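Local coordinates for glideosome-associated protein 50 (Plasmodium falciparum 3D7, PDB 3TGH) that forms part of the glideosome complex of gliding motility and host cell invasion, and may act in assembling that complex and attaching it to the inner membrane complex, at residues T86-Y89 and N90-L93; F156-T159 and W160-S163; K170-E173 and K174-D178. All blocks are in the same frame, centred on the assembly; numbering follows the deposited sequence.

In the fold
The three contacts are local ones within the metallophosphoesterase domain. Interaction 2 is the most buried, a helix-like turn after strand 148-156; interactions 1 and 3 are partly buried and lie further from the chain centre. Interaction 1 starts helix 89-97 with an asparagine cap and ordered waters, whereas interaction 2 uses a carboxylate oxygen for a similar grip on backbone N-H groups. Interaction 3, on helix 169-189, adds an aromatic pair and a cobalt ion. Interactions 2 and 3 touch directly: Val161 O and Leu162 O receive His172 ND1 and Trp176 NE1. Interactions 1 and 2 do not touch, but Trp85 meets side chains of both.

Interaction 1. Residues T86-Y89 and N90-L93; sequences TGNY and NAQL
Asn88 reaches forward over the first turn of helix 89-97, and its OD1 accepts the backbone N of Ala91 at 3.1 Å. The N-H...O angle is 148°, and the donor stands above the amide plane of Asn88, 52° out of it, not on a lone pair. With CG opposite the backbone N (chi1 -165°), the amide is brought down beside the methyl of Ala91, where Asn88 CG lies 3.6 Å from Ala91 CB. The same N-H makes a second, weak bond to the backbone O of Asn88. Two waters complete the grip on OD1. Water 1 donates to Asn88 OD1 at 3.0 Å and accepts from Asn90 N at 3.1 Å, so it serves an amide that the cap does not bond directly; it also sits 3.3 Å above the centre of the Tyr89 ring, over one face. Water 2 donates to Asn88 OD1 at 2.9 Å and to Asn90 OD1 at 3.1 Å, tying the two asparagine side chains together. Tyr89 O then takes weak bonds from the backbone N of both Gln92 and Leu93, as the helical pattern sets in. Further out, Asn88 ND2 is fixed by Lys50 O, which helps set the rotation of the amide. Tyr89, its CG wedged between backbone N and carbonyl carbon, sends its hydroxyl to Val332 O while its ring meets Trp85. The amide of Gln92 is held at both ends, by Asn44 and Asp84. Around the cap residue itself, a weak bond from Tyr89 N to Gly87 O, 3.0 Å, closes an inverse gamma turn centred on Asn88. The whole is a classic asparagine N-cap, in which a side-chain carbonyl replaces the backbone acceptor missing at a helix start.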
ATOM      1  N   THR A  86     -15.181  -8.953   5.092  1.00 26.41           N
ATOM      2  CA  THR A  86     -16.467  -9.245   5.702  1.00 29.14           C
ATOM      3  C   THR A  86     -17.630  -8.956   4.744  1.00 28.81           C
ATOM      4  O   THR A  86     -18.773  -9.249   5.063  1.00 29.80           O
ATOM      5  CB  THR A  86     -16.656  -8.483   7.039  1.00 30.28           C
ATOM      6  OG1 THR A  86     -16.566  -7.073   6.812  1.00 33.75           O
ATOM      7  CG2 THR A  86     -15.598  -8.906   8.045  1.00 32.37           C
ATOM      8  N   GLY A  87     -17.332  -8.404   3.565  1.00 28.31           N
ATOM      9  CA  GLY A  87     -18.345  -8.182   2.532  1.00 27.36           C
ATOM     10  C   GLY A  87     -18.049  -8.995   1.283  1.00 27.20           C
ATOM     11  O   GLY A  87     -17.482 -10.084   1.359  1.00 26.27           O
ATOM     12  N   ASN A  88     -18.435  -8.462   0.128  1.00 26.62           N
ATOM     13  CA  ASN A  88     -18.230  -9.152  -1.152  1.00 27.56           C
ATOM     14  C   ASN A  88     -16.812  -8.867  -1.652  1.00 26.19           C
ATOM     15  O   ASN A  88     -16.581  -7.983  -2.486  1.00 25.68           O
ATOM     16  CB  ASN A  88     -19.298  -8.712  -2.165  1.00 28.27           C
ATOM     17  CG  ASN A  88     -19.388  -9.632  -3.368  1.00 29.46           C
ATOM     18  OD1 ASN A  88     -18.415 -10.273  -3.751  1.00 27.16           O
ATOM     19  ND2 ASN A  88     -20.576  -9.705  -3.970  1.00 30.82           N
ATOM     20  N   TYR A  89     -15.860  -9.611  -1.100  1.00 24.84           N
ATOM     21  CA  TYR A  89     -14.448  -9.448  -1.437  1.00 22.36           C
ATOM     22  C   TYR A  89     -14.177  -9.749  -2.915  1.00 22.98           C
ATOM     23  O   TYR A  89     -13.363  -9.080  -3.538  1.00 23.72           O
ATOM     24  CB  TYR A  89     -13.561 -10.324  -0.525  1.00 24.47           C
ATOM     25  CG  TYR A  89     -13.987 -11.773  -0.466  1.00 22.41           C
ATOM     26  CD1 TYR A  89     -14.848 -12.238   0.539  1.00 22.55           C
ATOM     27  CD2 TYR A  89     -13.536 -12.681  -1.401  1.00 24.93           C
ATOM     28  CE1 TYR A  89     -15.236 -13.560   0.587  1.00 24.82           C
ATOM     29  CE2 TYR A  89     -13.929 -14.005  -1.371  1.00 25.56           C
ATOM     30  CZ  TYR A  89     -14.778 -14.443  -0.373  1.00 27.95           C
ATOM     31  OH  TYR A  89     -15.164 -15.762  -0.342  1.00 27.82           O
ATOM     32  N   ASN A  90     -14.872 -10.748  -3.455  1.00 23.78           N
ATOM     33  CA  ASN A  90     -14.699 -11.176  -4.844  1.00 24.75           C
ATOM     34  C   ASN A  90     -15.066 -10.079  -5.845  1.00 23.98           C
ATOM     35  O   ASN A  90     -14.432  -9.946  -6.897  1.00 23.21           O
ATOM     36  CB  ASN A  90     -15.520 -12.443  -5.109  1.00 25.78           C
ATOM     37  CG  ASN A  90     -15.281 -13.012  -6.489  1.00 31.24           C
ATOM     38  OD1 ASN A  90     -16.177 -13.010  -7.334  1.00 36.56           O
ATOM     39  ND2 ASN A  90     -14.063 -13.489  -6.733  1.00 25.98           N
ATOM     40  N   ALA A  91     -16.076  -9.281  -5.510  1.00 23.45           N
ATOM     41  CA  ALA A  91     -16.453  -8.142  -6.326  1.00 24.56           C
ATOM     42  C   ALA A  91     -15.319  -7.136  -6.487  1.00 24.71           C
ATOM     43  O   ALA A  91     -15.140  -6.570  -7.563  1.00 25.55           O
ATOM     44  CB  ALA A  91     -17.706  -7.453  -5.748  1.00 25.23           C
ATOM     45  N   GLN A  92     -14.545  -6.911  -5.425  1.00 23.05           N
ATOM     46  CA  GLN A  92     -13.418  -5.990  -5.510  1.00 22.39           C
ATOM     47  C   GLN A  92     -12.304  -6.549  -6.390  1.00 23.12           C
ATOM     48  O   GLN A  92     -11.620  -5.798  -7.073  1.00 24.58           O
ATOM     49  CB  GLN A  92     -12.881  -5.673  -4.118  1.00 22.21           C
ATOM     50  CG  GLN A  92     -13.897  -4.984  -3.249  1.00 21.66           C
ATOM     51  CD  GLN A  92     -13.275  -4.276  -2.068  1.00 22.42           C
ATOM     52  OE1 GLN A  92     -12.245  -3.601  -2.191  1.00 22.24           O
ATOM     53  NE2 GLN A  92     -13.911  -4.407  -0.910  1.00 20.28           N
ATOM     54  N   LEU A  93     -12.132  -7.867  -6.362  1.00 23.71           N
ATOM     55  CA  LEU A  93     -11.186  -8.558  -7.236  1.00 24.34           C
ATOM     56  C   LEU A  93     -11.608  -8.443  -8.708  1.00 25.56           C
ATOM     57  O   LEU A  93     -10.783  -8.131  -9.588  1.00 25.53           O
ATOM     58  CB  LEU A  93     -11.067 -10.022  -6.803  1.00 25.63           C
ATOM     59  CG  LEU A  93     -10.111 -10.918  -7.592  1.00 29.06           C
ATOM     60  CD1 LEU A  93      -8.673 -10.530  -7.306  1.00 34.10           C
ATOM     61  CD2 LEU A  93     -10.358 -12.396  -7.276  1.00 29.84           C
TER
HETATM   62  O   HOH W   1     -17.086 -12.481  -2.203  1.00 21.91           O
HETATM   63  O   HOH W   2     -18.825 -11.767  -6.172  1.00 37.66           O

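Interaction 2. Residues F156-T159 and W160-S163; sequences FIDT and WVLS
Asp158 lies across Val161 at about a right angle, its CG 3.4 Å from Val161 CG2. That overlap accompanies the main polar link: Val161 N points almost straight at Asp158 OD1, 2.9 Å away with an N-H...O angle of 170°, meeting it from above the carboxylate plane. Trp160 N approaches the same OD1 in a weak, bent bond. Having CG opposite its own backbone N (chi1 -170°) lets the aspartate fold forward onto both amides, while OD2 is held by Trp85 NE1. One residue further on, Leu162 N donates to Asp158 O at 3.2 Å, in the carbonyl plane, and the leucine side chain leans over that oxygen, CG 3.4 Å from Asp158 O. Leu162 CD1 also meets Ile157 CD1 at 4.3 Å. Thr159 OG1 is hydrogen-bonded to Gln199 N, outside the turn. Trp160 O closes the far end, accepting both Ser163 N and, at 2.7 Å, Ser163 OG on a lone pair. The weak Trp160 bond gives an Asx turn, and the pattern as a whole resembles a helix N-cap, running into a type I beta turn from Trp160 to Ser163 close to the metal-binding His172.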
ATOM      1  N   PHE A 156       2.528  -6.150  -3.096  1.00 20.28           N
ATOM      2  CA  PHE A 156       1.230  -5.962  -2.453  1.00 20.06           C
ATOM      3  C   PHE A 156       0.815  -7.254  -1.781  1.00 21.00           C
ATOM      4  O   PHE A 156       0.741  -8.306  -2.422  1.00 20.79           O
ATOM      5  CB  PHE A 156       0.182  -5.506  -3.474  1.00 21.52           C
ATOM      6  CG  PHE A 156       0.509  -4.189  -4.111  1.00 21.70           C
ATOM      7  CD1 PHE A 156       1.347  -4.128  -5.223  1.00 18.92           C
ATOM      8  CD2 PHE A 156       0.019  -2.999  -3.576  1.00 20.97           C
ATOM      9  CE1 PHE A 156       1.678  -2.896  -5.804  1.00 20.95           C
ATOM     10  CE2 PHE A 156       0.343  -1.780  -4.141  1.00 21.60           C
ATOM     11  CZ  PHE A 156       1.191  -1.728  -5.257  1.00 21.27           C
ATOM     12  N   ILE A 157       0.545  -7.177  -0.480  1.00 21.94           N
ATOM     13  CA  ILE A 157       0.199  -8.363   0.307  1.00 21.73           C
ATOM     14  C   ILE A 157      -1.192  -8.253   0.909  1.00 21.76           C
ATOM     15  O   ILE A 157      -1.693  -7.151   1.150  1.00 22.15           O
ATOM     16  CB  ILE A 157       1.234  -8.640   1.438  1.00 22.76           C
ATOM     17  CG1 ILE A 157       1.349  -7.469   2.410  1.00 23.86           C
ATOM     18  CG2 ILE A 157       2.606  -8.925   0.850  1.00 24.64           C
ATOM     19  CD1 ILE A 157       2.263  -7.774   3.626  1.00 22.52           C
ATOM     20  N   ASP A 158      -1.810  -9.410   1.125  1.00 21.74           N
ATOM     21  CA  ASP A 158      -3.053  -9.498   1.855  1.00 21.09           C
ATOM     22  C   ASP A 158      -2.731 -10.069   3.220  1.00 22.74           C
ATOM     23  O   ASP A 158      -2.486 -11.269   3.362  1.00 23.21           O
ATOM     24  CB  ASP A 158      -4.073 -10.374   1.147  1.00 22.18           C
ATOM     25  CG  ASP A 158      -5.437 -10.273   1.793  1.00 23.46           C
ATOM     26  OD1 ASP A 158      -5.535 -10.542   3.002  1.00 23.99           O
ATOM     27  OD2 ASP A 158      -6.394  -9.875   1.117  1.00 23.12           O
ATOM     28  N   THR A 159      -2.737  -9.207   4.226  1.00 20.96           N
ATOM     29  CA  THR A 159      -2.333  -9.627   5.556  1.00 21.10           C
ATOM     30  C   THR A 159      -3.344 -10.552   6.243  1.00 23.04           C
ATOM     31  O   THR A 159      -2.982 -11.234   7.205  1.00 25.13           O
ATOM     32  CB  THR A 159      -1.982  -8.427   6.458  1.00 21.70           C
ATOM     33  OG1 THR A 159      -3.024  -7.453   6.419  1.00 22.64           O
ATOM     34  CG2 THR A 159      -0.678  -7.781   6.006  1.00 21.32           C
ATOM     35  N   TRP A 160      -4.589 -10.594   5.773  1.00 20.96           N
ATOM     36  CA  TRP A 160      -5.543 -11.548   6.324  1.00 21.93           C
ATOM     37  C   TRP A 160      -5.306 -12.946   5.754  1.00 23.00           C
ATOM     38  O   TRP A 160      -5.326 -13.933   6.494  1.00 23.86           O
ATOM     39  CB  TRP A 160      -6.997 -11.107   6.141  1.00 23.05           C
ATOM     40  CG  TRP A 160      -7.898 -12.000   6.911  1.00 22.50           C
ATOM     41  CD1 TRP A 160      -7.875 -12.204   8.269  1.00 26.31           C
ATOM     42  CD2 TRP A 160      -8.916 -12.866   6.395  1.00 24.19           C
ATOM     43  NE1 TRP A 160      -8.821 -13.130   8.621  1.00 25.42           N
ATOM     44  CE2 TRP A 160      -9.483 -13.546   7.498  1.00 27.34           C
ATOM     45  CE3 TRP A 160      -9.426 -13.115   5.118  1.00 23.82           C
ATOM     46  CZ2 TRP A 160     -10.509 -14.482   7.355  1.00 25.48           C
ATOM     47  CZ3 TRP A 160     -10.462 -14.027   4.979  1.00 26.14           C
ATOM     48  CH2 TRP A 160     -10.994 -14.699   6.095  1.00 26.54           C
ATOM     49  N   VAL A 161      -5.062 -13.028   4.445  1.00 23.16           N
ATOM     50  CA  VAL A 161      -4.675 -14.304   3.813  1.00 22.91           C
ATOM     51  C   VAL A 161      -3.435 -14.921   4.467  1.00 22.73           C
ATOM     52  O   VAL A 161      -3.364 -16.142   4.641  1.00 21.88           O
ATOM     53  CB  VAL A 161      -4.419 -14.138   2.302  1.00 22.89           C
ATOM     54  CG1 VAL A 161      -3.895 -15.443   1.698  1.00 25.71           C
ATOM     55  CG2 VAL A 161      -5.695 -13.704   1.595  1.00 25.92           C
ATOM     56  N   LEU A 162      -2.474 -14.074   4.832  1.00 22.69           N
ATOM     57  CA  LEU A 162      -1.234 -14.517   5.464  1.00 21.70           C
ATOM     58  C   LEU A 162      -1.413 -14.900   6.936  1.00 23.60           C
ATOM     59  O   LEU A 162      -0.515 -15.495   7.525  1.00 25.17           O
ATOM     60  CB  LEU A 162      -0.164 -13.421   5.380  1.00 23.51           C
ATOM     61  CG  LEU A 162       0.382 -13.045   4.005  1.00 25.15           C
ATOM     62  CD1 LEU A 162       1.459 -11.960   4.163  1.00 29.56           C
ATOM     63  CD2 LEU A 162       0.921 -14.273   3.304  1.00 24.19           C
ATOM     64  N   SER A 163      -2.543 -14.527   7.531  1.00 25.51           N
ATOM     65  CA  SER A 163      -2.813 -14.803   8.947  1.00 25.59           C
ATOM     66  C   SER A 163      -3.253 -16.242   9.188  1.00 27.81           C
ATOM     67  O   SER A 163      -3.617 -16.967   8.265  1.00 26.54           O
ATOM     68  CB  SER A 163      -3.897 -13.856   9.483  1.00 25.73           C
ATOM     69  OG  SER A 163      -5.188 -14.325   9.151  1.00 26.07           O
TER

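Interaction 3. Residues K170-E173 and K174-D178; sequences KIHE and KAWND. With CO (cobalt (II) ion), chain D; SO4 (sulfate ion), chain C.
Glu173 O receives Asn177 N at 2.9 Å (N-H...O angle 160°), the shortest hydrogen bond between residues 170-173 and 174-178. It belongs to an unbroken run of helical bonds from Lys170 to Asn177. One turn apart on that helix, His172 and Trp176 lie side by side and form an offset edge-to-face pair: the five-membered ring of the tryptophan turns its edge to the imidazole face, with planes at 73°. Trp176 CD1 stands above the His172 ring toward its rim, and Trp176 NE1 is 3.4 Å from His172 CE1. The indole NE1 donates to Leu162 O and the imidazole ND1 bonds to Val161 O, which fixes the rotation of both rings and leaves His172 NE2 directed at the cobalt ion, 2.2 Å away. Waters 3 and 4 also bind the cobalt, with water 5 at a longer distance. Glu173 stays in the second shell; its chain bends at chi2 (-64°), and OE2 accepts from water 3 at 2.7 Å and from water 4 at 3.0 Å, a carboxylate that probably offsets part of the metal charge. Lys174 NZ makes a salt bridge to Asp178 OD2, 2.9 Å away on the oxygen's syn lone pair; Trp127 NE1 holds the same oxygen. Upstream, Lys170 N donates to O3 of a sulfate, probably from the crystallisation liquor, at 3.0 Å; Lys169 N also bonds to that ion. The segment forms the early turns of helix 169-189, the connection between strands 148-156 and 192-196 in a beta-alpha-beta unit, with helix 211-216 packed on His172 through Tyr212 and on Trp176 through Tyr216.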
ATOM      1  N   LYS A 170      -4.049 -24.077   1.634  1.00 31.94           N
ATOM      2  CA  LYS A 170      -3.255 -24.082   0.389  1.00 33.56           C
ATOM      3  C   LYS A 170      -3.077 -22.670  -0.194  1.00 30.44           C
ATOM      4  O   LYS A 170      -2.007 -22.328  -0.711  1.00 28.50           O
ATOM      5  CB  LYS A 170      -3.903 -24.983  -0.662  1.00 36.39           C
ATOM      6  CG  LYS A 170      -3.845 -26.471  -0.347  1.00 44.47           C
ATOM      7  CD  LYS A 170      -4.518 -27.279  -1.450  1.00 50.32           C
ATOM      8  CE  LYS A 170      -4.389 -28.780  -1.219  1.00 56.28           C
ATOM      9  NZ  LYS A 170      -3.019 -29.283  -1.533  1.00 59.44           N
ATOM     10  N   ILE A 171      -4.137 -21.869  -0.124  1.00 29.35           N
ATOM     11  CA  ILE A 171      -4.100 -20.491  -0.616  1.00 26.93           C
ATOM     12  C   ILE A 171      -3.204 -19.655   0.288  1.00 26.45           C
ATOM     13  O   ILE A 171      -2.365 -18.894  -0.178  1.00 25.35           O
ATOM     14  CB  ILE A 171      -5.533 -19.906  -0.730  1.00 27.26           C
ATOM     15  CG1 ILE A 171      -6.290 -20.622  -1.853  1.00 29.40           C
ATOM     16  CG2 ILE A 171      -5.507 -18.403  -0.998  1.00 24.39           C
ATOM     17  CD1 ILE A 171      -7.783 -20.321  -1.851  1.00 30.16           C
ATOM     18  N   HIS A 172      -3.346 -19.858   1.594  1.00 27.29           N
ATOM     19  CA  HIS A 172      -2.483 -19.238   2.581  1.00 27.92           C
ATOM     20  C   HIS A 172      -0.998 -19.544   2.325  1.00 27.63           C
ATOM     21  O   HIS A 172      -0.158 -18.639   2.371  1.00 26.85           O
ATOM     22  CB  HIS A 172      -2.939 -19.714   3.974  1.00 28.40           C
ATOM     23  CG  HIS A 172      -1.952 -19.483   5.068  1.00 28.80           C
ATOM     24  ND1 HIS A 172      -1.936 -18.330   5.825  1.00 26.67           N
ATOM     25  CD2 HIS A 172      -1.002 -20.295   5.591  1.00 32.24           C
ATOM     26  CE1 HIS A 172      -0.991 -18.431   6.746  1.00 31.00           C
ATOM     27  NE2 HIS A 172      -0.405 -19.608   6.619  1.00 31.07           N
ATOM     28  N   GLU A 173      -0.674 -20.807   2.043  1.00 28.02           N
ATOM     29  CA  GLU A 173       0.711 -21.194   1.752  1.00 29.02           C
ATOM     30  C   GLU A 173       1.214 -20.616   0.424  1.00 28.08           C
ATOM     31  O   GLU A 173       2.376 -20.219   0.307  1.00 27.77           O
ATOM     32  CB  GLU A 173       0.855 -22.722   1.729  1.00 32.92           C
ATOM     33  CG  GLU A 173       0.612 -23.395   3.075  1.00 41.93           C
ATOM     34  CD  GLU A 173       1.623 -23.012   4.147  1.00 51.34           C
ATOM     35  OE1 GLU A 173       2.790 -22.708   3.807  1.00 58.89           O
ATOM     36  OE2 GLU A 173       1.245 -23.025   5.340  1.00 57.70           O
ATOM     37  N   LYS A 174       0.344 -20.578  -0.574  1.00 27.52           N
ATOM     38  CA  LYS A 174       0.709 -20.021  -1.878  1.00 29.27           C
ATOM     39  C   LYS A 174       1.032 -18.532  -1.754  1.00 27.07           C
ATOM     40  O   LYS A 174       1.999 -18.044  -2.349  1.00 24.34           O
ATOM     41  CB  LYS A 174      -0.401 -20.237  -2.899  1.00 29.76           C
ATOM     42  CG  LYS A 174      -0.082 -19.671  -4.280  1.00 33.61           C
ATOM     43  CD  LYS A 174      -0.898 -20.343  -5.368  1.00 43.81           C
ATOM     44  CE  LYS A 174      -0.876 -19.547  -6.673  1.00 48.70           C
ATOM     45  NZ  LYS A 174       0.413 -18.849  -6.912  1.00 52.55           N
ATOM     46  N   ALA A 175       0.230 -17.817  -0.974  1.00 23.65           N
ATOM     47  CA  ALA A 175       0.485 -16.390  -0.732  1.00 25.39           C
ATOM     48  C   ALA A 175       1.843 -16.153  -0.074  1.00 23.42           C
ATOM     49  O   ALA A 175       2.570 -15.228  -0.452  1.00 22.82           O
ATOM     50  CB  ALA A 175      -0.636 -15.763   0.102  1.00 23.41           C
ATOM     51  N   TRP A 176       2.187 -16.977   0.916  1.00 24.37           N
ATOM     52  CA  TRP A 176       3.487 -16.868   1.567  1.00 25.44           C
ATOM     53  C   TRP A 176       4.624 -17.212   0.591  1.00 25.76           C
ATOM     54  O   TRP A 176       5.636 -16.521   0.547  1.00 24.54           O
ATOM     55  CB  TRP A 176       3.563 -17.781   2.807  1.00 28.27           C
ATOM     56  CG  TRP A 176       3.037 -17.140   4.062  1.00 29.09           C
ATOM     57  CD1 TRP A 176       1.880 -17.451   4.730  1.00 29.80           C
ATOM     58  CD2 TRP A 176       3.658 -16.087   4.811  1.00 28.24           C
ATOM     59  NE1 TRP A 176       1.740 -16.643   5.833  1.00 30.24           N
ATOM     60  CE2 TRP A 176       2.820 -15.804   5.913  1.00 29.61           C
ATOM     61  CE3 TRP A 176       4.835 -15.346   4.646  1.00 28.40           C
ATOM     62  CZ2 TRP A 176       3.124 -14.815   6.850  1.00 29.35           C
ATOM     63  CZ3 TRP A 176       5.137 -14.362   5.573  1.00 29.06           C
ATOM     64  CH2 TRP A 176       4.282 -14.098   6.661  1.00 27.36           C
ATOM     65  N   ASN A 177       4.451 -18.278  -0.182  1.00 25.85           N
ATOM     66  CA  ASN A 177       5.491 -18.705  -1.127  1.00 27.18           C
ATOM     67  C   ASN A 177       5.684 -17.686  -2.252  1.00 27.27           C
ATOM     68  O   ASN A 177       6.811 -17.408  -2.656  1.00 27.98           O
ATOM     69  CB  ASN A 177       5.183 -20.098  -1.694  1.00 28.05           C
ATOM     70  CG  ASN A 177       5.381 -21.205  -0.664  1.00 35.89           C
ATOM     71  OD1 ASN A 177       6.226 -21.095   0.227  1.00 37.62           O
ATOM     72  ND2 ASN A 177       4.599 -22.273  -0.782  1.00 39.25           N
ATOM     73  N   ASP A 178       4.590 -17.111  -2.736  1.00 26.44           N
ATOM     74  CA  ASP A 178       4.690 -16.043  -3.742  1.00 25.17           C
ATOM     75  C   ASP A 178       5.445 -14.823  -3.185  1.00 25.31           C
ATOM     76  O   ASP A 178       6.303 -14.255  -3.850  1.00 23.16           O
ATOM     77  CB  ASP A 178       3.308 -15.639  -4.242  1.00 25.36           C
ATOM     78  CG  ASP A 178       2.683 -16.676  -5.169  1.00 29.29           C
ATOM     79  OD1 ASP A 178       3.347 -17.679  -5.501  1.00 28.33           O
ATOM     80  OD2 ASP A 178       1.515 -16.483  -5.579  1.00 27.09           O
TER
HETATM   81 CO    CO D 601       0.910 -20.582   8.161  1.00 55.01          CO
HETATM   82  S   SO4 C 502      -7.481 -26.226   2.134  1.00 66.14           S
HETATM   83  O1  SO4 C 502      -8.731 -26.596   1.476  1.00 67.48           O
HETATM   84  O2  SO4 C 502      -6.651 -27.414   2.322  1.00 69.21           O
HETATM   85  O3  SO4 C 502      -6.758 -25.268   1.294  1.00 65.65           O
HETATM   86  O4  SO4 C 502      -7.776 -25.641   3.443  1.00 65.10           O
HETATM   87  O   HOH W   3       2.402 -20.866   6.511  1.00 47.92           O
HETATM   88  O   HOH W   4      -0.131 -22.707   7.959  1.00 51.14           O
HETATM   89  O   HOH W   5       2.271 -18.493   8.733  1.00 38.51           O